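PDB 4HDT: 3-hydroxyisobutyryl-CoA hydrolase from Mycobacterium thermoresistibile, which probably hydrolyses 3-hydroxyisobutyryl-CoA to 3-hydroxyisobutyrate and free coenzyme A, and belongs to the crotonase-like enoyl-CoA hydratase/isomerase family. Local coordinates for residues A224-G236 / A245-A257. Residues are numbered along the deposited sequence; the frame is centred on the assembly and turned at random.
Sequences AEQRSWIDECYTG and ALRAHDAPAAGEA
Trp-229 lays one face of its indole against the start of helix 252-261, where the CB of Ala-254 sits over the six-membered ring, 4.2 Å from its centroid, in a CH-pi contact. Ala-253 meets the benzo side obliquely, its CB 3.5 Å from CZ2 of Trp-229, while CD2 of Leu-246 abuts the ring edge at CZ3. With His-249 and Ala-257 completing the surround, the indole is a knob in a hole made largely of alanines, whose short side chains let the large ring come close to the helix backbone. With CG of Trp-229 set between its backbone N and carbonyl carbon (chi1 62°), the indole reaches across to the second segment while its other face lies against Gln-226 O and Ile-230 CG1. Rotation of the ring is further fixed by a nearly straight hydrogen bond, 2.8 Å from Trp-229 NE1 to Gln-226 OE1, which lies in the indole plane.

One turn on, CB of Cys-233 packs 3.5 Å from CD2 of Leu-246 and also touches the methyl of Ala-245, where helix 227-233 and the segment 245-249 cross, their N-to-C directions 132° apart. The imidazole of His-249 closes the outer side: one face rests on CB of Trp-229, and ND1 of His-249 gives a weak hydrogen bond, 3.4 Å, to OE2 of Glu-232, whose carboxylate stands almost perpendicular to the ring. Tyr-234 brings CE1 within 4.0 Å of Leu-246 CD2, and its hydroxyl is hydrogen-bonded to ND1 of His-167 in helix 164-171. Cohesion between helix 227-233 and the two consecutive helices 239-249 and 252-261, away from the zinc sites, is therefore chiefly apolar, with the indole N-H satisfied locally and the Glu-232 to His-249 pair contributing probably little.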
loop_
_atom_site.group_PDB
_atom_site.type_symbol
_atom_site.label_atom_id
_atom_site.label_comp_id
_atom_site.label_asym_id
_atom_site.label_seq_id
_atom_site.Cartn_x
_atom_site.Cartn_y
_atom_site.Cartn_z
ATOM N N ALA A 224 8.190 14.711 -7.736
ATOM C CA ALA A 224 7.615 15.749 -8.574
ATOM C C ALA A 224 8.642 16.325 -9.549
ATOM O O ALA A 224 8.316 16.589 -10.690
ATOM C CB ALA A 224 6.986 16.862 -7.752
ATOM N N GLU A 225 9.860 16.520 -9.084
ATOM C CA GLU A 225 10.913 17.011 -9.979
ATOM C C GLU A 225 11.305 16.017 -11.077
ATOM O O GLU A 225 11.886 16.444 -12.086
ATOM C CB GLU A 225 12.142 17.380 -9.161
ATOM C CG GLU A 225 11.862 18.523 -8.203
ATOM C CD GLU A 225 13.119 19.101 -7.575
ATOM O OE1 GLU A 225 14.228 18.676 -7.952
ATOM O OE2 GLU A 225 12.990 19.990 -6.699
ATOM N N GLN A 226 11.061 14.721 -10.873
ATOM C CA GLN A 226 11.370 13.685 -11.871
ATOM C C GLN A 226 10.238 13.474 -12.862
ATOM O O GLN A 226 10.350 12.595 -13.705
ATOM C CB GLN A 226 11.657 12.333 -11.221
ATOM C CG GLN A 226 12.666 12.341 -10.098
ATOM C CD GLN A 226 13.841 13.223 -10.362
ATOM O OE1 GLN A 226 14.542 13.067 -11.375
ATOM N NE2 GLN A 226 14.102 14.159 -9.445
ATOM N N ARG A 227 9.127 14.203 -12.725
ATOM C CA ARG A 227 7.952 13.888 -13.547
ATOM C C ARG A 227 8.178 13.939 -15.067
ATOM O O ARG A 227 7.544 13.206 -15.819
ATOM C CB ARG A 227 6.758 14.787 -13.216
ATOM C CG ARG A 227 5.504 14.272 -13.926
ATOM C CD ARG A 227 4.267 14.901 -13.406
ATOM N NE ARG A 227 3.164 14.796 -14.352
ATOM C CZ ARG A 227 2.006 15.398 -14.163
ATOM N NH1 ARG A 227 1.831 16.144 -13.072
ATOM N NH2 ARG A 227 1.052 15.278 -15.065
ATOM N N SER A 228 9.061 14.823 -15.514
ATOM C CA SER A 228 9.288 14.991 -16.931
ATOM C C SER A 228 9.711 13.669 -17.573
ATOM O O SER A 228 9.105 13.229 -18.556
ATOM C CB SER A 228 10.374 16.047 -17.176
ATOM O OG SER A 228 11.554 15.763 -16.410
ATOM N N TRP A 229 10.739 13.025 -17.012
ATOM C CA TRP A 229 11.275 11.786 -17.619
ATOM C C TRP A 229 10.425 10.560 -17.269
ATOM O O TRP A 229 10.349 9.600 -18.042
ATOM C CB TRP A 229 12.766 11.532 -17.300
ATOM C CG TRP A 229 13.143 11.332 -15.851
ATOM C CD1 TRP A 229 13.680 12.263 -15.027
ATOM C CD2 TRP A 229 13.021 10.136 -15.073
ATOM N NE1 TRP A 229 13.893 11.756 -13.798
ATOM C CE2 TRP A 229 13.518 10.437 -13.788
ATOM C CE3 TRP A 229 12.593 8.832 -15.334
ATOM C CZ2 TRP A 229 13.561 9.494 -12.773
ATOM C CZ3 TRP A 229 12.635 7.914 -14.331
ATOM C CH2 TRP A 229 13.116 8.241 -13.064
ATOM N N ILE A 230 9.772 10.597 -16.116
ATOM C CA ILE A 230 8.787 9.563 -15.787
ATOM C C ILE A 230 7.662 9.554 -16.822
ATOM O O ILE A 230 7.377 8.531 -17.410
ATOM C CB ILE A 230 8.269 9.732 -14.340
ATOM C CG1 ILE A 230 9.375 9.381 -13.350
ATOM C CG2 ILE A 230 7.078 8.809 -14.096
ATOM C CD1 ILE A 230 9.125 9.810 -11.906
ATOM N N ASP A 231 7.058 10.712 -17.073
ATOM C CA ASP A 231 5.966 10.791 -18.051
ATOM C C ASP A 231 6.456 10.450 -19.468
ATOM O O ASP A 231 5.717 9.848 -20.248
ATOM C CB ASP A 231 5.360 12.187 -18.042
ATOM C CG ASP A 231 4.493 12.444 -16.844
ATOM O OD1 ASP A 231 4.393 11.575 -15.935
ATOM O OD2 ASP A 231 3.882 13.546 -16.813
ATOM N N GLU A 232 7.701 10.808 -19.786
ATOM C CA GLU A 232 8.314 10.481 -21.065
ATOM C C GLU A 232 8.436 8.984 -21.272
ATOM O O GLU A 232 8.211 8.482 -22.351
ATOM C CB GLU A 232 9.730 11.084 -21.117
ATOM C CG GLU A 232 10.617 10.737 -22.324
ATOM C CD GLU A 232 12.042 11.266 -22.206
ATOM O OE1 GLU A 232 12.303 11.971 -21.199
ATOM O OE2 GLU A 232 12.876 11.023 -23.123
ATOM N N CYS A 233 8.879 8.298 -20.237
ATOM C CA CYS A 233 9.349 6.939 -20.390
ATOM C C CYS A 233 8.307 5.907 -20.045
ATOM O O CYS A 233 8.378 4.779 -20.558
ATOM C CB CYS A 233 10.623 6.709 -19.552
ATOM S SG CYS A 233 12.031 7.685 -20.143
ATOM N N TYR A 234 7.357 6.243 -19.178
ATOM C CA TYR A 234 6.379 5.252 -18.732
ATOM C C TYR A 234 5.107 5.214 -19.574
ATOM O O TYR A 234 4.133 4.606 -19.173
ATOM C CB TYR A 234 6.071 5.439 -17.233
ATOM C CG TYR A 234 7.150 4.961 -16.262
ATOM C CD1 TYR A 234 8.195 5.775 -15.878
ATOM C CD2 TYR A 234 7.075 3.695 -15.710
ATOM C CE1 TYR A 234 9.157 5.345 -14.961
ATOM C CE2 TYR A 234 8.022 3.242 -14.811
ATOM C CZ TYR A 234 9.046 4.057 -14.413
ATOM O OH TYR A 234 9.966 3.660 -13.501
ATOM N N THR A 235 5.097 5.845 -20.764
ATOM C CA THR A 235 3.941 5.723 -21.641
ATOM C C THR A 235 3.962 4.504 -22.567
ATOM O O THR A 235 2.965 4.268 -23.286
ATOM C CB THR A 235 3.779 6.989 -22.479
ATOM O OG1 THR A 235 5.024 7.273 -23.099
ATOM C CG2 THR A 235 3.368 8.117 -21.591
ATOM N N GLY A 236 5.016 3.701 -22.477
ATOM C CA GLY A 236 5.192 2.538 -23.324
ATOM C C GLY A 236 4.112 1.491 -23.122
ATOM O O GLY A 236 3.565 1.376 -22.027
ATOM N N ALA A 245 12.875 2.742 -22.964
ATOM C CA ALA A 245 12.802 4.192 -22.979
ATOM C C ALA A 245 13.631 4.801 -21.852
ATOM O O ALA A 245 14.320 5.798 -22.047
ATOM C CB ALA A 245 11.356 4.630 -22.846
ATOM N N LEU A 246 13.545 4.212 -20.650
ATOM C CA LEU A 246 14.339 4.706 -19.525
ATOM C C LEU A 246 15.835 4.607 -19.893
ATOM O O LEU A 246 16.604 5.530 -19.627
ATOM C CB LEU A 246 14.066 3.888 -18.240
ATOM C CG LEU A 246 12.709 4.088 -17.606
ATOM C CD1 LEU A 246 12.371 2.956 -16.628
ATOM C CD2 LEU A 246 12.629 5.464 -16.940
ATOM N N ARG A 247 16.238 3.525 -20.544
ATOM C CA ARG A 247 17.654 3.399 -20.905
ATOM C C ARG A 247 18.027 4.378 -21.981
ATOM O O ARG A 247 19.103 4.983 -21.916
ATOM C CB ARG A 247 18.024 1.974 -21.292
ATOM C CG ARG A 247 17.863 1.045 -20.097
ATOM C CD ARG A 247 18.861 -0.050 -20.051
ATOM N NE ARG A 247 18.722 -0.929 -18.893
ATOM C CZ ARG A 247 19.125 -0.656 -17.646
ATOM N NH1 ARG A 247 19.657 0.514 -17.313
ATOM N NH2 ARG A 247 18.958 -1.573 -16.708
ATOM N N ALA A 248 17.145 4.548 -22.961
ATOM C CA ALA A 248 17.435 5.454 -24.045
ATOM C C ALA A 248 17.531 6.918 -23.597
ATOM O O ALA A 248 18.304 7.681 -24.221
ATOM C CB ALA A 248 16.451 5.312 -25.201
ATOM N N HIS A 249 16.778 7.327 -22.569
ATOM C CA HIS A 249 16.817 8.701 -22.048
ATOM C C HIS A 249 18.198 9.084 -21.566
ATOM O O HIS A 249 18.589 10.255 -21.668
ATOM C CB HIS A 249 15.699 8.961 -21.024
ATOM C CG HIS A 249 15.753 10.293 -20.342
ATOM N ND1 HIS A 249 15.408 11.480 -20.969
ATOM C CD2 HIS A 249 15.975 10.609 -19.051
ATOM C CE1 HIS A 249 15.462 12.467 -20.093
ATOM N NE2 HIS A 249 15.827 11.960 -18.923
ATOM N N ASP A 250 18.981 8.075 -21.162
ATOM C CA ASP A 250 20.445 8.225 -21.010
ATOM C C ASP A 250 20.761 9.249 -19.930
ATOM O O ASP A 250 21.510 10.199 -20.157
ATOM C CB ASP A 250 21.093 8.638 -22.359
ATOM C CG ASP A 250 22.593 8.281 -22.477
ATOM O OD1 ASP A 250 23.209 7.688 -21.547
ATOM O OD2 ASP A 250 23.118 8.584 -23.553
ATOM N N ALA A 251 20.173 9.072 -18.757
ATOM C CA ALA A 251 20.440 9.963 -17.618
ATOM C C ALA A 251 20.376 9.128 -16.355
ATOM O O ALA A 251 19.741 8.056 -16.340
ATOM C CB ALA A 251 19.443 11.082 -17.539
ATOM N N PRO A 252 21.068 9.582 -15.304
ATOM C CA PRO A 252 21.235 8.695 -14.153
ATOM C C PRO A 252 19.934 8.247 -13.460
ATOM O O PRO A 252 19.811 7.048 -13.150
ATOM C CB PRO A 252 22.126 9.522 -13.211
ATOM C CG PRO A 252 22.892 10.391 -14.113
ATOM C CD PRO A 252 21.954 10.764 -15.216
ATOM N N ALA A 253 18.983 9.146 -13.202
ATOM C CA ALA A 253 17.797 8.734 -12.448
ATOM C C ALA A 253 16.952 7.710 -13.214
ATOM O O ALA A 253 16.441 6.731 -12.633
ATOM C CB ALA A 253 16.942 9.928 -12.031
ATOM N N ALA A 254 16.756 7.948 -14.510
ATOM C CA ALA A 254 16.092 6.985 -15.389
ATOM C C ALA A 254 16.836 5.639 -15.440
ATOM O O ALA A 254 16.207 4.597 -15.413
ATOM C CB ALA A 254 15.907 7.589 -16.788
ATOM N N GLY A 255 18.170 5.670 -15.539
ATOM C CA GLY A 255 18.965 4.432 -15.586
ATOM C C GLY A 255 18.812 3.635 -14.325
ATOM O O GLY A 255 18.736 2.403 -14.379
ATOM N N GLU A 256 18.802 4.332 -13.196
ATOM C CA GLU A 256 18.587 3.741 -11.894
ATOM C C GLU A 256 17.226 3.075 -11.807
ATOM O O GLU A 256 17.088 1.968 -11.249
ATOM C CB GLU A 256 18.651 4.782 -10.794
ATOM N N ALA A 257 16.204 3.734 -12.343
ATOM C CA ALA A 257 14.874 3.145 -12.395
ATOM C C ALA A 257 14.868 1.890 -13.223
ATOM O O ALA A 257 14.315 0.878 -12.816
ATOM C CB ALA A 257 13.854 4.139 -12.934
#